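Local coordinates for protein AvrRxo1-ORF1 (Xanthomonas oryzae pv. oryzicola, PDB 4Z8T) that is a type III effector with a polynucleotide kinase-like P-loop domain, probably acting as a kinase, and forms a complex with its chaperone-like partner AvrRxo1-ORF2, at residues P188-L193 with K320-A325; V194-R199 with P206-P211; A285-V288 with E292-D295; R296-I301 with E305-T310; E315-K320 with A327-L332. All coordinates share one frame; numbering follows the deposited sequence.

Interaction 1. Residues P188-L193 with K320-A325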
# COMPACT_ATOMS: atom_id res chain seq x y z
N PRO A 188 5.43 11.36 3.96
CA PRO A 188 4.16 10.65 4.07
C PRO A 188 3.07 11.59 4.56
O PRO A 188 3.38 12.55 5.28
CB PRO A 188 4.45 9.58 5.14
CG PRO A 188 5.92 9.36 5.07
CD PRO A 188 6.53 10.68 4.67
N LEU A 189 1.83 11.33 4.18
CA LEU A 189 0.73 12.20 4.54
C LEU A 189 0.64 12.41 6.04
O LEU A 189 0.42 13.52 6.50
CB LEU A 189 -0.59 11.64 4.01
CG LEU A 189 -1.88 12.37 4.38
CD1 LEU A 189 -1.82 13.85 4.02
CD2 LEU A 189 -3.05 11.71 3.65
N GLU A 190 0.81 11.33 6.80
CA GLU A 190 0.75 11.46 8.25
C GLU A 190 1.81 12.41 8.79
O GLU A 190 1.58 13.11 9.79
CB GLU A 190 0.87 10.07 8.89
CG GLU A 190 0.14 9.93 10.19
CD GLU A 190 -0.06 8.47 10.57
OE1 GLU A 190 0.83 7.65 10.27
OE2 GLU A 190 -1.13 8.15 11.16
N ASN A 191 2.97 12.46 8.14
CA ASN A 191 4.02 13.37 8.59
C ASN A 191 3.58 14.81 8.39
O ASN A 191 3.87 15.67 9.21
CB ASN A 191 5.34 13.14 7.84
CG ASN A 191 6.11 11.96 8.39
OD1 ASN A 191 5.53 11.06 9.00
ND2 ASN A 191 7.43 11.96 8.17
N SER A 192 2.89 15.08 7.29
CA SER A 192 2.37 16.42 7.06
C SER A 192 1.30 16.77 8.06
O SER A 192 1.22 17.91 8.50
CB SER A 192 1.82 16.57 5.64
OG SER A 192 2.88 16.63 4.70
N LEU A 193 0.46 15.80 8.42
CA LEU A 193 -0.62 16.06 9.37
C LEU A 193 -0.04 16.43 10.73
O LEU A 193 -0.45 17.42 11.35
CB LEU A 193 -1.56 14.85 9.48
CG LEU A 193 -2.29 14.44 8.19
CD1 LEU A 193 -3.05 13.11 8.38
CD2 LEU A 193 -3.25 15.51 7.72
N LYS A 320 -9.33 12.69 19.21
CA LYS A 320 -9.94 13.25 18.01
C LYS A 320 -9.39 12.57 16.75
O LYS A 320 -8.26 12.06 16.76
CB LYS A 320 -9.71 14.76 17.94
CG LYS A 320 -10.37 15.54 19.08
CD LYS A 320 -10.30 17.05 18.84
CE LYS A 320 -11.18 17.83 19.84
NZ LYS A 320 -10.75 17.62 21.25
N SER A 321 -10.19 12.54 15.69
CA SER A 321 -9.72 12.02 14.40
C SER A 321 -8.74 13.02 13.82
O SER A 321 -8.73 14.18 14.22
CB SER A 321 -10.88 11.84 13.43
OG SER A 321 -11.47 13.09 13.07
N TRP A 322 -7.92 12.59 12.86
CA TRP A 322 -7.05 13.54 12.17
C TRP A 322 -7.85 14.72 11.62
O TRP A 322 -7.43 15.86 11.70
CB TRP A 322 -6.31 12.88 11.01
CG TRP A 322 -5.11 12.05 11.34
CD1 TRP A 322 -4.92 10.72 11.06
CD2 TRP A 322 -3.90 12.49 11.97
NE1 TRP A 322 -3.69 10.32 11.47
CE2 TRP A 322 -3.04 11.38 12.04
CE3 TRP A 322 -3.46 13.72 12.48
CZ2 TRP A 322 -1.77 11.46 12.61
CZ3 TRP A 322 -2.21 13.80 13.04
CH2 TRP A 322 -1.37 12.68 13.10
N SER A 323 -9.01 14.44 11.03
CA SER A 323 -9.83 15.49 10.44
C SER A 323 -10.31 16.48 11.49
O SER A 323 -10.18 17.68 11.32
CB SER A 323 -11.02 14.88 9.70
OG SER A 323 -11.79 15.90 9.10
N ALA A 324 -10.85 15.96 12.58
CA ALA A 324 -11.31 16.82 13.67
C ALA A 324 -10.18 17.63 14.31
O ALA A 324 -10.34 18.81 14.65
CB ALA A 324 -12.03 15.99 14.72
N ALA A 325 -9.03 16.98 14.47
CA ALA A 325 -7.85 17.61 15.06
C ALA A 325 -7.36 18.78 14.20
O ALA A 325 -7.16 19.88 14.69
CB ALA A 325 -6.74 16.59 15.23
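W322, in the first turn of helix 322-331, presents its indole to L193 and E190 of helix 189-198. The tight part is the face of the ring. L193 has CG anti to its own carbonyl carbon (chi1 -61°), and the extended chi2 (173°) then sets L193 CD1 over the five-membered ring of W322, 3.8 Å from the centroid and 14° off the normal, a CH-pi contact. L193 CB covers the benzene half, 3.7 Å from W322 CE3. E190, whose side chain crosses the indole at about a right angle, adds to this packing: E190 CG approaches the rim obliquely from the L193 side, 3.4 Å from W322 CZ2. Y210 packs on L193, and L293 on W322, so this apolar core extends into neighbouring helices.

The looser part is the acid end of the partly exposed E190, at the indole's edge. W322 NE1 donates to E190 OE2 over 3.4 Å, a weak, bent bond near the ring plane. The firmer partner of the acid is R296, which forms a salt bridge with OE1; its positive charge would probably favour the ionised carboxylate.

Toward the exposed K320 side the two segments no longer meet, and S321 instead caps its own helix: A324 N donates to S321 OG at 3.0 Å. The backbone of W322 and S323 is further held by bonds to K287 and A285. The arrangement is helix-on-helix packing through an aromatic side chain just after an N-cap, here laying the C-terminal helix 322-331 against helix 189-198, which follows strand 179-185 of the P-loop kinase-like sheet.

Interaction 2. Residues V194-R199 with P206-P211. With SO4 (sulfate ion), chain E.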
# COMPACT_ATOMS: atom_id res chain seq x y z
N VAL A 194 0.94 15.66 11.20
CA VAL A 194 1.52 16.01 12.51
C VAL A 194 2.36 17.28 12.41
O VAL A 194 2.43 18.05 13.36
CB VAL A 194 2.27 14.85 13.18
CG1 VAL A 194 3.58 14.63 12.53
CG2 VAL A 194 2.45 15.13 14.67
N GLY A 195 2.95 17.52 11.24
CA GLY A 195 3.66 18.76 11.00
C GLY A 195 2.76 19.98 11.15
O GLY A 195 3.16 21.00 11.70
N VAL A 196 1.53 19.88 10.64
CA VAL A 196 0.58 20.97 10.75
C VAL A 196 0.16 21.18 12.21
O VAL A 196 0.09 22.31 12.69
CB VAL A 196 -0.64 20.72 9.86
CG1 VAL A 196 -1.75 21.73 10.19
CG2 VAL A 196 -0.23 20.87 8.40
N LEU A 197 -0.10 20.08 12.92
CA LEU A 197 -0.50 20.20 14.33
C LEU A 197 0.59 20.81 15.20
O LEU A 197 0.28 21.41 16.23
CB LEU A 197 -0.93 18.84 14.91
CG LEU A 197 -2.22 18.23 14.33
CD1 LEU A 197 -2.57 16.93 15.04
CD2 LEU A 197 -3.41 19.21 14.40
N GLN A 198 1.86 20.66 14.79
CA GLN A 198 2.98 21.25 15.53
C GLN A 198 3.16 22.74 15.30
O GLN A 198 3.81 23.42 16.09
CB GLN A 198 4.29 20.56 15.17
CG GLN A 198 4.41 19.17 15.74
CD GLN A 198 5.64 18.45 15.24
OE1 GLN A 198 5.55 17.58 14.37
NE2 GLN A 198 6.79 18.79 15.79
N ARG A 199 2.59 23.25 14.21
CA ARG A 199 2.71 24.67 13.92
C ARG A 199 1.85 25.45 14.89
O ARG A 199 0.66 25.21 14.99
CB ARG A 199 2.29 24.97 12.47
CG ARG A 199 3.28 24.42 11.47
CD ARG A 199 2.77 24.57 10.05
NE ARG A 199 3.83 24.24 9.11
CZ ARG A 199 3.73 24.37 7.80
NH1 ARG A 199 2.61 24.82 7.26
NH2 ARG A 199 4.77 24.04 7.03
N PRO A 206 1.32 28.22 7.89
CA PRO A 206 -0.12 27.97 7.82
C PRO A 206 -0.57 26.68 8.52
O PRO A 206 0.17 25.69 8.57
CB PRO A 206 -0.40 27.88 6.31
CG PRO A 206 0.92 27.62 5.68
CD PRO A 206 1.97 28.22 6.57
N ARG A 207 -1.79 26.72 9.05
CA ARG A 207 -2.42 25.57 9.69
C ARG A 207 -3.72 25.22 8.97
O ARG A 207 -4.80 25.55 9.43
CB ARG A 207 -2.72 25.89 11.16
CG ARG A 207 -1.48 26.17 11.99
CD ARG A 207 -1.82 26.89 13.29
NE ARG A 207 -2.07 28.31 13.08
CZ ARG A 207 -3.25 28.90 13.24
NH1 ARG A 207 -4.30 28.18 13.61
NH2 ARG A 207 -3.39 30.20 13.04
N PRO A 208 -3.61 24.56 7.81
CA PRO A 208 -4.82 24.25 7.04
C PRO A 208 -5.58 23.06 7.59
O PRO A 208 -5.02 22.27 8.37
CB PRO A 208 -4.26 23.90 5.65
CG PRO A 208 -2.88 23.43 5.91
CD PRO A 208 -2.38 24.22 7.08
N PRO A 209 -6.85 22.92 7.19
CA PRO A 209 -7.65 21.76 7.57
C PRO A 209 -7.24 20.52 6.77
O PRO A 209 -6.48 20.63 5.78
CB PRO A 209 -9.07 22.19 7.21
CG PRO A 209 -8.90 23.14 6.08
CD PRO A 209 -7.63 23.90 6.40
N TYR A 210 -7.74 19.37 7.20
CA TYR A 210 -7.38 18.09 6.60
C TYR A 210 -7.49 18.02 5.06
O TYR A 210 -6.57 17.53 4.42
CB TYR A 210 -8.18 16.94 7.24
CG TYR A 210 -7.72 15.57 6.79
CD1 TYR A 210 -8.21 15.00 5.62
CD2 TYR A 210 -6.82 14.84 7.55
CE1 TYR A 210 -7.79 13.77 5.19
CE2 TYR A 210 -6.40 13.59 7.13
CZ TYR A 210 -6.89 13.07 5.95
OH TYR A 210 -6.48 11.82 5.52
N PRO A 211 -8.63 18.45 4.47
CA PRO A 211 -8.75 18.27 3.02
C PRO A 211 -7.64 18.96 2.22
O PRO A 211 -7.25 18.47 1.15
CB PRO A 211 -10.11 18.91 2.70
CG PRO A 211 -10.88 18.78 3.97
CD PRO A 211 -9.86 19.04 5.05
S SO4 E . 4.06 25.00 3.68
O1 SO4 E . 5.08 25.75 4.42
O2 SO4 E . 4.60 23.67 3.42
O3 SO4 E . 3.83 25.69 2.41
O4 SO4 E . 2.80 24.96 4.41
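R199 leaves the end of helix 189-198 and reaches across P206 to a sulfate, in a zeta toxin-like P-loop domain. R199 CB rests 4.0 Å from R207 CG, the first contact of the side chain. The extended chain (chi2 173°) carries R199 CD past P206 O, at 3.2 Å, and chi3 (171°) sends NE onward. At the tip NH1 makes two bonds. R199 NH1 donates to P206 O at 2.9 Å, in the carbonyl plane and on a lone pair, and to sulfate O4 at 2.9 Å, nearly straight in both cases. NH2 adds a weak bond to sulfate O1.

P206 O and the sulfate both lie at the edge of the guanidinium, and these in-plane partners fix its orientation. The sulfate is probably from the crystallisation liquor, yet it also bonds to A75 N in a Walker A-like loop, consistent with a phosphate-binding pocket. Behind the arginine, V196 CG1 packs on the start of the proline run, 4.0 Å from P208 CD; W97 of the AvrRxo1-ORF2 chain also packs on P208. R207, whose guanidinium bonds to H329 O, brings its CD within 3.4 Å of R199 O.

Interaction 3. Residues A285-V288 with E292-D295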
# COMPACT_ATOMS: atom_id res chain seq x y z
N ALA A 285 -8.63 10.24 7.38
CA ALA A 285 -9.32 11.37 7.99
C ALA A 285 -10.02 10.96 9.29
O ALA A 285 -10.12 11.76 10.23
CB ALA A 285 -10.32 11.96 7.03
N ASP A 286 -10.49 9.72 9.34
CA ASP A 286 -11.26 9.24 10.49
C ASP A 286 -10.42 8.54 11.56
O ASP A 286 -10.92 8.21 12.63
CB ASP A 286 -12.40 8.32 10.02
CG ASP A 286 -13.41 9.03 9.15
OD1 ASP A 286 -13.69 10.23 9.40
OD2 ASP A 286 -13.94 8.40 8.20
N LYS A 287 -9.14 8.30 11.26
CA LYS A 287 -8.23 7.67 12.22
C LYS A 287 -8.12 8.51 13.50
O LYS A 287 -7.87 9.72 13.45
CB LYS A 287 -6.85 7.49 11.59
CG LYS A 287 -5.82 6.87 12.50
CD LYS A 287 -6.25 5.48 12.94
CE LYS A 287 -5.27 4.87 13.93
NZ LYS A 287 -5.27 5.59 15.24
N VAL A 288 -8.30 7.87 14.65
CA VAL A 288 -8.26 8.59 15.92
C VAL A 288 -6.86 8.69 16.50
O VAL A 288 -6.13 7.70 16.57
CB VAL A 288 -9.22 7.94 16.95
CG1 VAL A 288 -8.98 8.52 18.34
CG2 VAL A 288 -10.66 8.17 16.53
N GLU A 292 -1.68 4.76 21.14
CA GLU A 292 -0.95 3.90 20.22
C GLU A 292 -0.36 4.70 19.06
O GLU A 292 0.82 4.57 18.76
CB GLU A 292 -1.85 2.78 19.70
CG GLU A 292 -1.26 1.97 18.55
CD GLU A 292 0.22 1.65 18.73
OE1 GLU A 292 0.63 1.24 19.85
OE2 GLU A 292 0.97 1.82 17.75
N LEU A 293 -1.20 5.52 18.43
CA LEU A 293 -0.76 6.35 17.31
C LEU A 293 0.40 7.25 17.72
O LEU A 293 1.40 7.35 17.00
CB LEU A 293 -1.93 7.17 16.75
CG LEU A 293 -1.70 8.09 15.54
CD1 LEU A 293 -2.95 8.18 14.68
CD2 LEU A 293 -1.27 9.49 15.95
N ILE A 294 0.27 7.91 18.87
CA ILE A 294 1.34 8.79 19.34
C ILE A 294 2.62 7.98 19.58
O ILE A 294 3.69 8.37 19.15
CB ILE A 294 0.92 9.58 20.60
CG1 ILE A 294 -0.31 10.44 20.27
CG2 ILE A 294 2.06 10.44 21.08
CD1 ILE A 294 -0.93 11.12 21.48
N ASP A 295 2.49 6.83 20.24
CA ASP A 295 3.63 5.94 20.43
C ASP A 295 4.19 5.45 19.10
O ASP A 295 5.41 5.33 18.96
CB ASP A 295 3.24 4.73 21.28
CG ASP A 295 2.94 5.09 22.72
OD1 ASP A 295 3.26 6.24 23.12
OD2 ASP A 295 2.41 4.22 23.44
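The backbone is extended at K287 and V288 and runs past the start of helix 291-298, where V288 CA and L293 CA approach to 7.9 Å. This is a loop-to-helix junction: the loop leading into helix 291-298 packs against its first turn at L293, and it lies beside helix 322-331. D290, between the two segments, bonds to the backbone N of L293.

Contact between the segments is carried mainly by L293 CD1. This methyl sits in the bend of the K287 side chain, with L293 CD1 3.8 Å from K287 CG and 3.5 Å from K287 NZ, and V288 O close by L293 CD1 at 3.7 Å. L293 CB adds a more distant approach, 4.0 Å from K287 NZ. The two side chains run alongside each other, head to tail. Two kinks, at chi2 (61°) and chi4 (67°), curl the lysine around so that its ammonium turns back to its own loop.

The helix faces the second subunit, another copy of this protein: E292 lies close to E292 of that subunit, a pairing of like charges that might shift their ionisation. The ammonium of K287 has a long, weak ion pair with D290 OD1. Its firm bond is shorter: K287 NZ donates to V288 O at 2.6 Å, tilted 24° from the carbonyl plane.

Interaction 4. Residues R296-I301 with E305-T310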
# COMPACT_ATOMS: atom_id res chain seq x y z
N ARG A 296 3.32 5.16 18.14
CA ARG A 296 3.76 4.67 16.83
C ARG A 296 4.61 5.72 16.12
O ARG A 296 5.67 5.39 15.58
CB ARG A 296 2.57 4.28 15.95
CG ARG A 296 2.98 3.90 14.53
CD ARG A 296 1.83 3.29 13.74
NE ARG A 296 0.66 4.16 13.67
CZ ARG A 296 0.49 5.13 12.78
NH1 ARG A 296 1.42 5.38 11.88
NH2 ARG A 296 -0.62 5.86 12.79
N LEU A 297 4.17 6.97 16.15
CA LEU A 297 4.94 8.06 15.55
C LEU A 297 6.21 8.37 16.33
O LEU A 297 7.26 8.64 15.74
CB LEU A 297 4.09 9.32 15.39
CG LEU A 297 2.94 9.18 14.39
CD1 LEU A 297 2.13 10.46 14.29
CD2 LEU A 297 3.48 8.81 13.02
N GLU A 298 6.13 8.33 17.65
CA GLU A 298 7.30 8.57 18.49
C GLU A 298 8.38 7.51 18.27
O GLU A 298 9.56 7.80 18.41
CB GLU A 298 6.90 8.63 19.96
CG GLU A 298 6.07 9.84 20.33
CD GLU A 298 6.91 11.09 20.51
OE1 GLU A 298 7.73 11.12 21.45
OE2 GLU A 298 6.73 12.04 19.71
N ASN A 299 7.96 6.28 17.94
CA ASN A 299 8.90 5.17 17.77
C ASN A 299 9.90 5.42 16.64
O ASN A 299 11.00 4.86 16.63
CB ASN A 299 8.13 3.87 17.50
CG ASN A 299 8.99 2.63 17.66
OD1 ASN A 299 9.76 2.52 18.62
ND2 ASN A 299 8.86 1.68 16.74
N ASN A 300 9.51 6.27 15.68
CA ASN A 300 10.38 6.58 14.54
C ASN A 300 10.93 8.00 14.56
O ASN A 300 11.37 8.54 13.53
CB ASN A 300 9.67 6.29 13.21
CG ASN A 300 9.47 4.81 12.97
OD1 ASN A 300 8.35 4.34 12.75
ND2 ASN A 300 10.56 4.07 12.99
N ILE A 301 10.92 8.62 15.73
CA ILE A 301 11.53 9.92 15.88
C ILE A 301 12.58 9.83 16.99
O ILE A 301 12.24 9.61 18.15
CB ILE A 301 10.50 11.01 16.23
CG1 ILE A 301 9.40 11.07 15.17
CG2 ILE A 301 11.19 12.35 16.36
CD1 ILE A 301 8.21 11.96 15.54
N GLU A 305 14.16 16.90 20.84
CA GLU A 305 13.32 18.08 20.69
C GLU A 305 12.14 17.81 19.76
O GLU A 305 11.00 18.18 20.07
CB GLU A 305 14.12 19.27 20.16
CG GLU A 305 13.26 20.49 19.85
CD GLU A 305 13.95 21.51 18.96
OE1 GLU A 305 13.52 22.68 18.96
OE2 GLU A 305 14.91 21.14 18.24
N ARG A 306 12.42 17.19 18.62
CA ARG A 306 11.38 16.85 17.65
C ARG A 306 10.37 15.87 18.25
O ARG A 306 9.17 16.02 18.07
CB ARG A 306 12.00 16.28 16.36
CG ARG A 306 12.19 17.33 15.25
CD ARG A 306 13.43 17.07 14.36
NE ARG A 306 13.48 15.73 13.78
CZ ARG A 306 14.14 15.41 12.66
NH1 ARG A 306 14.79 16.34 11.98
NH2 ARG A 306 14.13 14.16 12.22
N ALA A 307 10.87 14.88 18.99
CA ALA A 307 9.98 13.90 19.58
C ALA A 307 9.05 14.57 20.59
O ALA A 307 7.85 14.31 20.61
CB ALA A 307 10.79 12.78 20.23
N ALA A 308 9.62 15.43 21.44
CA ALA A 308 8.82 16.13 22.45
C ALA A 308 7.76 17.03 21.84
O ALA A 308 6.62 17.06 22.30
CB ALA A 308 9.73 16.94 23.36
N LYS A 309 8.13 17.75 20.79
CA LYS A 309 7.18 18.65 20.14
C LYS A 309 6.09 17.90 19.40
O LYS A 309 4.94 18.32 19.38
CB LYS A 309 7.93 19.61 19.19
CG LYS A 309 8.83 20.58 19.94
CD LYS A 309 9.66 21.43 18.99
CE LYS A 309 10.38 22.54 19.76
NZ LYS A 309 11.30 23.34 18.90
N THR A 310 6.45 16.78 18.79
CA THR A 310 5.47 15.95 18.09
C THR A 310 4.47 15.44 19.10
O THR A 310 3.26 15.52 18.90
CB THR A 310 6.17 14.76 17.40
OG1 THR A 310 7.08 15.26 16.40
CG2 THR A 310 5.15 13.84 16.75
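E298 of helix 291-298 reaches over A307 and T310 of the next helix. Its chain bends at chi2 (-79°), which swings the carboxylate across to the A307 backbone. There E298 OE2 lies 2.7 Å from A307 O and 3.6 Å from T310 CB, while E298 OE1 is 3.7 Å from A307 CB. R311, one turn beyond A307 on the second helix, forms a salt bridge with E298 OE1.

From E298 to I301 the chain makes a type I turn, closed by I301 N donating to E298 O at 3.1 Å. This turn begins the short link of a helix-loop-helix unit, joining helix 291-298 to helix 304-315. N299, within the turn, faces E292 of the second subunit.

I301 then points back at the second helix. I301 CG2 lies 3.7 Å from A307 N and 3.9 Å from A307 CB. The longer branch meets T310 tip to tip, with I301 CD1 3.6 Å from T310 OG1. The hydroxyl also turns to its own helix: T310 OG1 donates to R306 O at 2.8 Å, from above the carbonyl plane, whereas T310 N reaches R306 O from the opposite face.

Interaction 5. Residues E315-K320 with A327-L332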
# COMPACT_ATOMS: atom_id res chain seq x y z
N GLU A 315 -0.92 15.21 21.67
CA GLU A 315 -1.65 15.02 22.93
C GLU A 315 -2.76 16.04 23.09
O GLU A 315 -3.82 15.74 23.67
CB GLU A 315 -0.70 15.04 24.14
CG GLU A 315 0.30 13.88 24.21
CD GLU A 315 -0.32 12.58 24.69
OE1 GLU A 315 -1.54 12.56 25.00
OE2 GLU A 315 0.41 11.57 24.78
N LYS A 316 -2.55 17.24 22.56
CA LYS A 316 -3.55 18.30 22.61
C LYS A 316 -4.85 17.89 21.92
O LYS A 316 -5.92 18.38 22.26
CB LYS A 316 -2.98 19.60 22.01
CG LYS A 316 -1.80 20.14 22.80
CD LYS A 316 -1.21 21.44 22.26
CE LYS A 316 -0.00 21.88 23.11
NZ LYS A 316 0.75 23.05 22.55
N TYR A 317 -4.74 16.96 20.97
CA TYR A 317 -5.88 16.49 20.21
C TYR A 317 -6.13 14.99 20.41
O TYR A 317 -6.75 14.34 19.57
CB TYR A 317 -5.71 16.85 18.73
CG TYR A 317 -5.62 18.34 18.54
CD1 TYR A 317 -6.77 19.13 18.53
CD2 TYR A 317 -4.39 18.98 18.42
CE1 TYR A 317 -6.70 20.49 18.39
CE2 TYR A 317 -4.31 20.35 18.27
CZ TYR A 317 -5.47 21.10 18.25
OH TYR A 317 -5.41 22.47 18.11
N SER A 318 -5.68 14.46 21.54
CA SER A 318 -5.90 13.05 21.86
C SER A 318 -7.40 12.74 21.86
O SER A 318 -8.20 13.52 22.38
CB SER A 318 -5.29 12.73 23.23
OG SER A 318 -5.01 11.34 23.34
N GLY A 319 -7.78 11.63 21.24
CA GLY A 319 -9.18 11.24 21.15
C GLY A 319 -9.94 11.76 19.94
O GLY A 319 -11.07 11.34 19.67
N LYS A 320 -9.33 12.69 19.21
CA LYS A 320 -9.94 13.25 18.01
C LYS A 320 -9.39 12.57 16.75
O LYS A 320 -8.26 12.06 16.76
CB LYS A 320 -9.71 14.76 17.94
CG LYS A 320 -10.37 15.54 19.08
CD LYS A 320 -10.30 17.05 18.84
CE LYS A 320 -11.18 17.83 19.84
NZ LYS A 320 -10.75 17.62 21.25
N ALA A 327 -9.01 20.38 12.00
CA ALA A 327 -10.08 21.37 11.89
C ALA A 327 -10.02 22.32 13.07
O ALA A 327 -10.06 23.54 12.91
CB ALA A 327 -11.44 20.69 11.81
N ALA A 328 -9.92 21.75 14.27
CA ALA A 328 -9.83 22.55 15.49
C ALA A 328 -8.57 23.40 15.51
O ALA A 328 -8.59 24.57 15.88
CB ALA A 328 -9.89 21.65 16.71
N HIS A 329 -7.45 22.81 15.09
CA HIS A 329 -6.17 23.49 15.09
C HIS A 329 -6.16 24.64 14.10
O HIS A 329 -5.52 25.67 14.32
CB HIS A 329 -5.05 22.51 14.73
CG HIS A 329 -3.68 23.06 14.94
ND1 HIS A 329 -3.21 23.43 16.18
CD2 HIS A 329 -2.67 23.28 14.06
CE1 HIS A 329 -1.97 23.88 16.06
NE2 HIS A 329 -1.62 23.79 14.79
N SER A 330 -6.87 24.46 12.99
CA SER A 330 -6.90 25.46 11.94
C SER A 330 -7.71 26.68 12.35
O SER A 330 -7.44 27.80 11.91
CB SER A 330 -7.50 24.85 10.67
OG SER A 330 -7.48 25.81 9.63
N GLU A 331 -8.71 26.44 13.20
CA GLU A 331 -9.64 27.49 13.63
C GLU A 331 -9.05 28.46 14.64
O GLU A 331 -9.60 29.54 14.88
CB GLU A 331 -10.92 26.86 14.19
CG GLU A 331 -11.85 26.29 13.12
CD GLU A 331 -12.90 25.37 13.70
OE1 GLU A 331 -13.11 25.38 14.93
OE2 GLU A 331 -13.52 24.61 12.92
N LEU A 332 -7.92 28.09 15.25
CA LEU A 332 -7.23 29.00 16.16
C LEU A 332 -6.73 30.24 15.43
O LEU A 332 -6.25 30.17 14.30
CB LEU A 332 -6.05 28.29 16.81
CG LEU A 332 -6.39 27.05 17.64
CD1 LEU A 332 -5.13 26.40 18.20
CD2 LEU A 332 -7.34 27.43 18.75
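Y317 has CG anti to its carbonyl carbon (chi1 -61°) and H329 has CG anti to its backbone N (chi1 -170°), and these two settings bring the phenol and the imidazole together. The link between helices 304-315 and 322-331 is a pair of overlapping tight turns, type I from E315 to S318 and type II from Y317 to K320. Their closing bonds are S318 N to E315 O and K320 N to Y317 O, each 3.1 Å. G319 occupies the third position of the second turn with a positive phi. Y317 belongs to both turns, and from there its ring reaches across to the last turns of helix 322-331.

The Y317 and H329 rings are nearly perpendicular, with planes at 86° and centroids 5.7 Å apart, in an oblique pairing. Along the phenol, Y317 CE1 packs on A328 CB at 3.8 Å, and Y317 OH comes within 3.4 Å of H329 CB. Beyond the hydroxyl, L332, exposed and just past the helix, brings its CD1 to 3.9 Å from Y317 OH.

H329 is buried and gripped on both nitrogens. Its NE2 bonds to R199 O, where helix 189-198 ends, so partners on two parts of the fold fix the rotation of the imidazole. L197 of that helix touches both aromatic side chains, and I289 packs on Y317. On the other nitrogen, H329 ND1 donates to Y317 OH over 3.1 Å, with the hydroxyl oxygen almost in the imidazole plane.

From the N-terminal side, interaction 1 opens at 188-193 on helix 189-198 and closes only at 320-325, a loop of well over a hundred residues. Interaction 2 nests at its start, a short loop from the same helix to the beginning of helix 210-222. Interactions 3 and 4 follow in series inside the same large loop, joined through helix 291-298; both lie by the second subunit. Interaction 5 instead crosses interaction 1: its segments alternate with those of interaction 1, and the two share K320. Helix 322-331 thus meets helix 189-198 in interaction 1 and, through H329 and S330, the 199-207 region of interaction 2, tying the C-terminal helices to the P-loop domain.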